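Long-range contacts in glycerophosphoryl diester phosphodiesterase (Agrobacterium tumefaciens str. C58, PDB 3KS5), which belongs to the glycerophosphoryl diester phosphodiesterase family and has a TIM-barrel-type fold, with an iron(III) ion bound in the barrel: residues A[34-39]-A[46-51]; A[103-108]-A[136-141]. One frame throughout, in Å; residues are numbered along the deposited sequence.

Interaction 1 (A[34-39]-A[46-51]); sequences VEFDLH and IVVHHD. With FE (Fe (III) ion), chain C; EDO (1,2-ethanediol), chain I; ACT (acetate ion), chain D.
His-39 reaches across to the chain that follows the partner strand: its NE2 donates to His-50 O at 2.8 Å, meeting that carbonyl from well above its plane, while Asp-51 O lies over one face of the ring. With CG anti to the carbonyl carbon (chi1 -55°), the imidazole reaches over to the backbone oxygens of residues 49-51, and its ND1 is bonded to Tyr-115 OH, so both nitrogens are held and the ring's rotation is fixed. The antiparallel strands pair through two nearly straight bonds between His-39 and Val-47, and by a longer one from His-49 N to Asp-37 O. The face carrying Leu-38 and Val-48 is apolar. Leu-38 CD2 lies 3.7 Å from Val-48 CG2, the two side chains running alongside each other, and is also close to Ile-46 CG2; Val-48 CG1 meets Phe-36 CB. Phe-23 and Leu-91 cover Phe-36 and Val-48 from two helices. Asp-37 binds the iron ion through OD1 at 2.2 Å, whereas its OD2 approaches His-50 CD2 at the ring edge (3.4 Å), the carboxylate and imidazole planes 72° apart. Glu-35 OE2 is a second iron ligand. His-50 NE2 makes a weak bond to the acetate ion. This is a beta hairpin built on a strand of a TIM barrel, one face packed against helices and the other carrying carboxylate ligands to the metal site.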
loop_
_atom_site.group_PDB
_atom_site.type_symbol
_atom_site.label_atom_id
_atom_site.label_comp_id
_atom_site.label_asym_id
_atom_site.label_seq_id
_atom_site.Cartn_x
_atom_site.Cartn_y
_atom_site.Cartn_z
ATOM N N VAL A 34 -1.974 -2.688 -7.351
ATOM C CA VAL A 34 -2.986 -2.353 -6.390
ATOM C C VAL A 34 -2.319 -2.329 -4.970
ATOM O O VAL A 34 -1.591 -3.272 -4.592
ATOM C CB VAL A 34 -4.169 -3.319 -6.422
ATOM C CG1 VAL A 34 -3.734 -4.732 -6.107
ATOM C CG2 VAL A 34 -5.281 -2.799 -5.444
ATOM N N GLU A 35 -2.576 -1.243 -4.219
ATOM C CA GLU A 35 -2.102 -1.064 -2.854
ATOM C C GLU A 35 -3.170 -1.378 -1.873
ATOM O O GLU A 35 -4.331 -1.005 -2.069
ATOM C CB GLU A 35 -1.634 0.370 -2.635
ATOM C CG GLU A 35 -0.755 0.574 -1.360
ATOM C CD GLU A 35 -1.508 0.822 -0.064
ATOM O OE1 GLU A 35 -2.755 1.062 -0.074
ATOM O OE2 GLU A 35 -0.828 0.759 0.987
ATOM N N PHE A 36 -2.785 -2.022 -0.787
ATOM C CA PHE A 36 -3.725 -2.398 0.237
ATOM C C PHE A 36 -3.012 -2.698 1.553
ATOM O O PHE A 36 -1.806 -2.902 1.579
ATOM C CB PHE A 36 -4.539 -3.621 -0.206
ATOM C CG PHE A 36 -3.687 -4.817 -0.572
ATOM C CD1 PHE A 36 -3.146 -4.933 -1.845
ATOM C CD2 PHE A 36 -3.467 -5.835 0.342
ATOM C CE1 PHE A 36 -2.332 -6.018 -2.177
ATOM C CE2 PHE A 36 -2.665 -6.933 0.011
ATOM C CZ PHE A 36 -2.101 -7.021 -1.246
ATOM N N ASP A 37 -3.804 -2.790 2.614
ATOM C CA ASP A 37 -3.350 -2.955 3.984
ATOM C C ASP A 37 -3.955 -4.245 4.491
ATOM O O ASP A 37 -5.022 -4.621 4.022
ATOM C CB ASP A 37 -3.853 -1.753 4.799
ATOM C CG ASP A 37 -3.608 -0.407 4.087
ATOM O OD1 ASP A 37 -2.461 0.070 4.079
ATOM O OD2 ASP A 37 -4.560 0.199 3.517
ATOM N N LEU A 38 -3.274 -4.935 5.423
ATOM C CA LEU A 38 -3.774 -6.191 6.008
ATOM C C LEU A 38 -3.704 -6.207 7.515
ATOM O O LEU A 38 -2.805 -5.601 8.094
ATOM C CB LEU A 38 -2.983 -7.410 5.472
ATOM C CG LEU A 38 -2.972 -7.623 3.951
ATOM C CD1 LEU A 38 -1.821 -8.596 3.522
ATOM C CD2 LEU A 38 -4.389 -8.083 3.422
ATOM N N HIS A 39 -4.655 -6.908 8.139
ATOM C CA HIS A 39 -4.733 -7.103 9.593
ATOM C C HIS A 39 -5.205 -8.512 9.843
ATOM O O HIS A 39 -5.952 -9.042 9.032
ATOM C CB HIS A 39 -5.742 -6.149 10.260
ATOM C CG HIS A 39 -5.479 -4.724 9.958
ATOM N ND1 HIS A 39 -4.760 -3.906 10.799
ATOM C CD2 HIS A 39 -5.748 -3.995 8.853
ATOM C CE1 HIS A 39 -4.615 -2.725 10.226
ATOM N NE2 HIS A 39 -5.218 -2.749 9.050
ATOM N N ILE A 46 -6.773 -13.408 7.514
ATOM C CA ILE A 46 -6.101 -12.185 7.104
ATOM C C ILE A 46 -7.102 -11.375 6.268
ATOM O O ILE A 46 -7.478 -11.796 5.158
ATOM C CB ILE A 46 -4.828 -12.449 6.275
ATOM C CG1 ILE A 46 -3.811 -13.294 7.060
ATOM C CG2 ILE A 46 -4.182 -11.106 5.828
ATOM C CD1 ILE A 46 -2.712 -13.866 6.172
ATOM N N VAL A 47 -7.500 -10.207 6.794
ATOM C CA VAL A 47 -8.519 -9.350 6.167
ATOM C C VAL A 47 -7.901 -8.099 5.559
ATOM O O VAL A 47 -6.943 -7.553 6.097
ATOM C CB VAL A 47 -9.618 -8.964 7.186
ATOM C CG1 VAL A 47 -10.221 -10.215 7.816
ATOM C CG2 VAL A 47 -9.075 -8.080 8.274
ATOM N N VAL A 48 -8.457 -7.656 4.434
ATOM C CA VAL A 48 -7.990 -6.470 3.714
ATOM C C VAL A 48 -8.818 -5.267 4.232
ATOM O O VAL A 48 -10.039 -5.213 4.040
ATOM C CB VAL A 48 -8.174 -6.663 2.216
ATOM C CG1 VAL A 48 -7.493 -5.534 1.442
ATOM C CG2 VAL A 48 -7.673 -8.095 1.771
ATOM N N HIS A 49 -8.165 -4.339 4.944
ATOM C CA HIS A 49 -8.828 -3.187 5.590
ATOM C C HIS A 49 -7.735 -2.183 6.005
ATOM O O HIS A 49 -6.677 -2.605 6.453
ATOM C CB HIS A 49 -9.596 -3.660 6.821
ATOM C CG HIS A 49 -10.703 -2.739 7.255
ATOM N ND1 HIS A 49 -11.896 -2.643 6.573
ATOM C CD2 HIS A 49 -10.821 -1.918 8.329
ATOM C CE1 HIS A 49 -12.681 -1.777 7.188
ATOM N NE2 HIS A 49 -12.061 -1.336 8.265
ATOM N N HIS A 50 -7.967 -0.880 5.856
ATOM C CA HIS A 50 -6.944 0.111 6.218
ATOM C C HIS A 50 -6.692 0.238 7.721
ATOM O O HIS A 50 -5.597 -0.134 8.194
ATOM C CB HIS A 50 -7.258 1.464 5.628
ATOM C CG HIS A 50 -6.314 2.530 6.065
ATOM N ND1 HIS A 50 -6.663 3.509 6.974
ATOM C CD2 HIS A 50 -5.018 2.745 5.759
ATOM C CE1 HIS A 50 -5.627 4.301 7.180
ATOM N NE2 HIS A 50 -4.616 3.864 6.452
ATOM N N ASP A 51 -7.688 0.731 8.467
ATOM C CA ASP A 51 -7.550 0.936 9.892
ATOM C C ASP A 51 -7.528 -0.426 10.559
ATOM O O ASP A 51 -8.076 -1.387 10.004
ATOM C CB ASP A 51 -8.727 1.718 10.499
ATOM C CG ASP A 51 -8.726 3.208 10.181
ATOM O OD1 ASP A 51 -7.779 3.766 9.592
ATOM O OD2 ASP A 51 -9.738 3.853 10.525
HETATM FE FE FE C . -1.596 1.824 2.984
HETATM C C1 EDO I . -9.894 4.040 6.219
HETATM O O1 EDO I . -9.947 5.393 6.752
HETATM C C2 EDO I . -9.976 3.069 7.385
HETATM O O2 EDO I . -10.402 1.684 7.235
HETATM C C ACT D . -1.966 5.011 4.150
HETATM O O ACT D . -2.860 5.411 3.363
HETATM O OXT ACT D . -2.088 3.846 4.639
HETATM C CH3 ACT D . -0.838 5.969 4.454
HETATM O O HOH W 1 -3.852 1.949 2.026
#

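Interaction 2 (A[103-108]-A[136-141]); sequences RCEIKP and TFSSFL. With FE (Fe (III) ion), chain C; ACT (acetate ion), chain D.
Strands 103-106 and 136-139 run parallel in direct register, their axes 4.6 Å apart at closest approach and inclined by 32°, with nearly straight bonds from Cys-104 N to Thr-136 O and from Ile-106 N to Ser-138 O. Two serine hydroxyls reinforce this ladder. Ser-138 OG, placed between its own backbone N and carbonyl carbon (chi1 67°), turns back to donate to Cys-104 O at 2.8 Å from above the carbonyl plane; that oxygen also takes a weak bond from Ser-138 N. The same hydroxyl accepts from a water that is bound to Arg-103 NE. Ser-139 OG instead donates in the carbonyl plane to Ile-106 O, at 2.8 Å, and receives a weak bond from Leu-141 N. Glu-105 stretches out from the Arg-103 and Ser-138 face with CG anti to the backbone N (chi1 -170°), which carries OE1 to the iron ion at 2.4 Å. Its OE2 is gripped by Lys-107 NZ in a 2.8 Å salt bridge from above the carboxylate plane and by a second water, and it lies against the edge of the Phe-140 ring, 3.3 Å from CD2. Lys-107 NZ also donates to the acetate ion at 2.6 Å. Farther along, Pro-108 CB meets Leu-141 CD2. The strands belong to a beta-alpha-beta unit of the barrel: Val-122 and Ile-123 of the connecting helix 118-128 cover Cys-104 and Phe-137, strand 33-40 pairs with 101-106, and strand 156-160 adjoins 135-139, with Leu-159 touching Glu-105.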
loop_
_atom_site.group_PDB
_atom_site.type_symbol
_atom_site.label_atom_id
_atom_site.label_comp_id
_atom_site.label_asym_id
_atom_site.label_seq_id
_atom_site.Cartn_x
_atom_site.Cartn_y
_atom_site.Cartn_z
ATOM N N ARG A 103 1.012 -4.420 -3.974
ATOM C CA ARG A 103 1.798 -3.567 -3.078
ATOM C C ARG A 103 1.082 -3.627 -1.734
ATOM O O ARG A 103 0.067 -2.960 -1.526
ATOM C CB ARG A 103 1.894 -2.152 -3.588
ATOM C CG ARG A 103 2.490 -1.207 -2.593
ATOM C CD ARG A 103 2.553 0.165 -3.170
ATOM N NE ARG A 103 2.882 1.143 -2.144
ATOM C CZ ARG A 103 3.543 2.276 -2.350
ATOM N NH1 ARG A 103 4.052 2.584 -3.530
ATOM N NH2 ARG A 103 3.735 3.104 -1.318
ATOM N N CYS A 104 1.610 -4.459 -0.850
ATOM C CA CYS A 104 1.007 -4.815 0.413
ATOM C C CYS A 104 1.592 -3.903 1.488
ATOM O O CYS A 104 2.798 -3.642 1.433
ATOM C CB CYS A 104 1.370 -6.272 0.683
ATOM S SG CYS A 104 0.801 -7.062 2.166
ATOM N N GLU A 105 0.769 -3.396 2.427
ATOM C CA GLU A 105 1.294 -2.673 3.605
ATOM C C GLU A 105 1.061 -3.423 4.908
ATOM O O GLU A 105 -0.073 -3.844 5.210
ATOM C CB GLU A 105 0.724 -1.263 3.771
ATOM C CG GLU A 105 1.487 -0.474 4.864
ATOM C CD GLU A 105 1.053 0.958 5.035
ATOM O OE1 GLU A 105 0.459 1.550 4.116
ATOM O OE2 GLU A 105 1.370 1.523 6.090
ATOM N N ILE A 106 2.143 -3.576 5.681
ATOM C CA ILE A 106 2.090 -4.188 7.005
ATOM C C ILE A 106 1.836 -3.036 7.999
ATOM O O ILE A 106 2.723 -2.220 8.278
ATOM C CB ILE A 106 3.377 -4.987 7.346
ATOM C CG1 ILE A 106 3.748 -5.979 6.230
ATOM C CG2 ILE A 106 3.191 -5.810 8.610
ATOM C CD1 ILE A 106 2.657 -7.041 5.940
ATOM N N LYS A 107 0.597 -2.953 8.478
ATOM C CA LYS A 107 0.148 -1.900 9.390
ATOM C C LYS A 107 0.186 -2.448 10.800
ATOM O O LYS A 107 -0.038 -3.646 11.005
ATOM C CB LYS A 107 -1.314 -1.489 9.100
ATOM C CG LYS A 107 -1.586 -0.600 7.888
ATOM C CD LYS A 107 -1.132 0.815 8.084
ATOM C CE LYS A 107 -1.639 1.739 6.972
ATOM N NZ LYS A 107 -0.858 3.009 6.821
ATOM N N PRO A 108 0.432 -1.587 11.791
ATOM C CA PRO A 108 0.366 -2.018 13.172
ATOM C C PRO A 108 -1.071 -2.058 13.685
ATOM O O PRO A 108 -2.010 -1.626 12.994
ATOM C CB PRO A 108 1.182 -0.944 13.912
ATOM C CG PRO A 108 1.031 0.259 13.110
ATOM C CD PRO A 108 0.816 -0.165 11.678
ATOM N N THR A 136 5.235 -6.502 -3.718
ATOM C CA THR A 136 6.194 -5.585 -3.099
ATOM C C THR A 136 5.645 -5.327 -1.687
ATOM O O THR A 136 4.434 -5.147 -1.541
ATOM C CB THR A 136 6.267 -4.261 -3.815
ATOM O OG1 THR A 136 7.166 -4.356 -4.934
ATOM C CG2 THR A 136 6.760 -3.165 -2.857
ATOM N N PHE A 137 6.496 -5.359 -0.654
ATOM C CA PHE A 137 6.061 -5.129 0.743
ATOM C C PHE A 137 6.457 -3.751 1.219
ATOM O O PHE A 137 7.515 -3.248 0.847
ATOM C CB PHE A 137 6.649 -6.150 1.684
ATOM C CG PHE A 137 6.143 -7.530 1.461
ATOM C CD1 PHE A 137 6.798 -8.389 0.583
ATOM C CD2 PHE A 137 5.033 -7.975 2.125
ATOM C CE1 PHE A 137 6.335 -9.688 0.388
ATOM C CE2 PHE A 137 4.569 -9.277 1.954
ATOM C CZ PHE A 137 5.218 -10.138 1.080
ATOM N N SER A 138 5.582 -3.132 2.013
ATOM C CA SER A 138 5.781 -1.770 2.482
ATOM C C SER A 138 5.355 -1.647 3.954
ATOM O O SER A 138 4.544 -2.420 4.435
ATOM C CB SER A 138 4.998 -0.790 1.617
ATOM O OG SER A 138 3.596 -0.983 1.787
ATOM N N SER A 139 5.953 -0.699 4.670
ATOM C CA SER A 139 5.554 -0.391 6.058
ATOM C C SER A 139 6.169 0.929 6.461
ATOM O O SER A 139 7.204 1.321 5.915
ATOM C CB SER A 139 5.993 -1.485 7.032
ATOM O OG SER A 139 5.371 -1.363 8.297
ATOM N N PHE A 140 5.513 1.616 7.398
ATOM C CA PHE A 140 6.073 2.808 8.044
ATOM C C PHE A 140 7.055 2.427 9.174
ATOM O O PHE A 140 7.923 3.255 9.573
ATOM C CB PHE A 140 4.959 3.728 8.637
ATOM C CG PHE A 140 4.257 4.577 7.635
ATOM C CD1 PHE A 140 4.732 5.826 7.306
ATOM C CD2 PHE A 140 3.119 4.132 7.027
ATOM C CE1 PHE A 140 4.064 6.623 6.361
ATOM C CE2 PHE A 140 2.463 4.904 6.073
ATOM C CZ PHE A 140 2.918 6.147 5.758
ATOM N N LEU A 141 6.943 1.201 9.679
ATOM C CA LEU A 141 7.717 0.787 10.840
ATOM C C LEU A 141 8.985 0.024 10.479
ATOM O O LEU A 141 8.907 -1.016 9.861
ATOM C CB LEU A 141 6.888 -0.099 11.779
ATOM C CG LEU A 141 5.861 0.552 12.724
ATOM C CD1 LEU A 141 4.841 1.387 11.951
ATOM C CD2 LEU A 141 5.141 -0.530 13.582
HETATM FE FE FE C . -1.596 1.824 2.984
HETATM C C ACT D . -1.966 5.011 4.150
HETATM O O ACT D . -2.860 5.411 3.363
HETATM O OXT ACT D . -2.088 3.846 4.639
HETATM C CH3 ACT D . -0.838 5.969 4.454
HETATM O O HOH W 2 1.711 0.863 0.723
HETATM O O HOH W 3 2.801 0.517 8.150
HETATM O O HOH W 1 -3.852 1.949 2.026
#

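Interactions 1 and 2 are neighbours in one sheet, their centres about 9 Å apart, because strands 33-40 and 101-106 run side by side. Probable backbone hydrogen bonds join them, Phe-36 O to Glu-105 N at 2.8 Å and Val-34 O to Arg-103 N at 2.9 Å, and Leu-38 CD1 packs on Cys-104 SG on the helix-covered side. At the metal, each contact supplies part of one iron site: 34-39 gives two carboxylates and 103-108 a third. Lys-107 CE lies 3.4 Å from Asp-37 OD1, bringing the lysine between the two contacts. Lys-107 NZ and Arg-9 hold the acetate, probably from the crystallisation liquor, with a weak bond from His-50; its position is consistent with a shared pocket beside the iron.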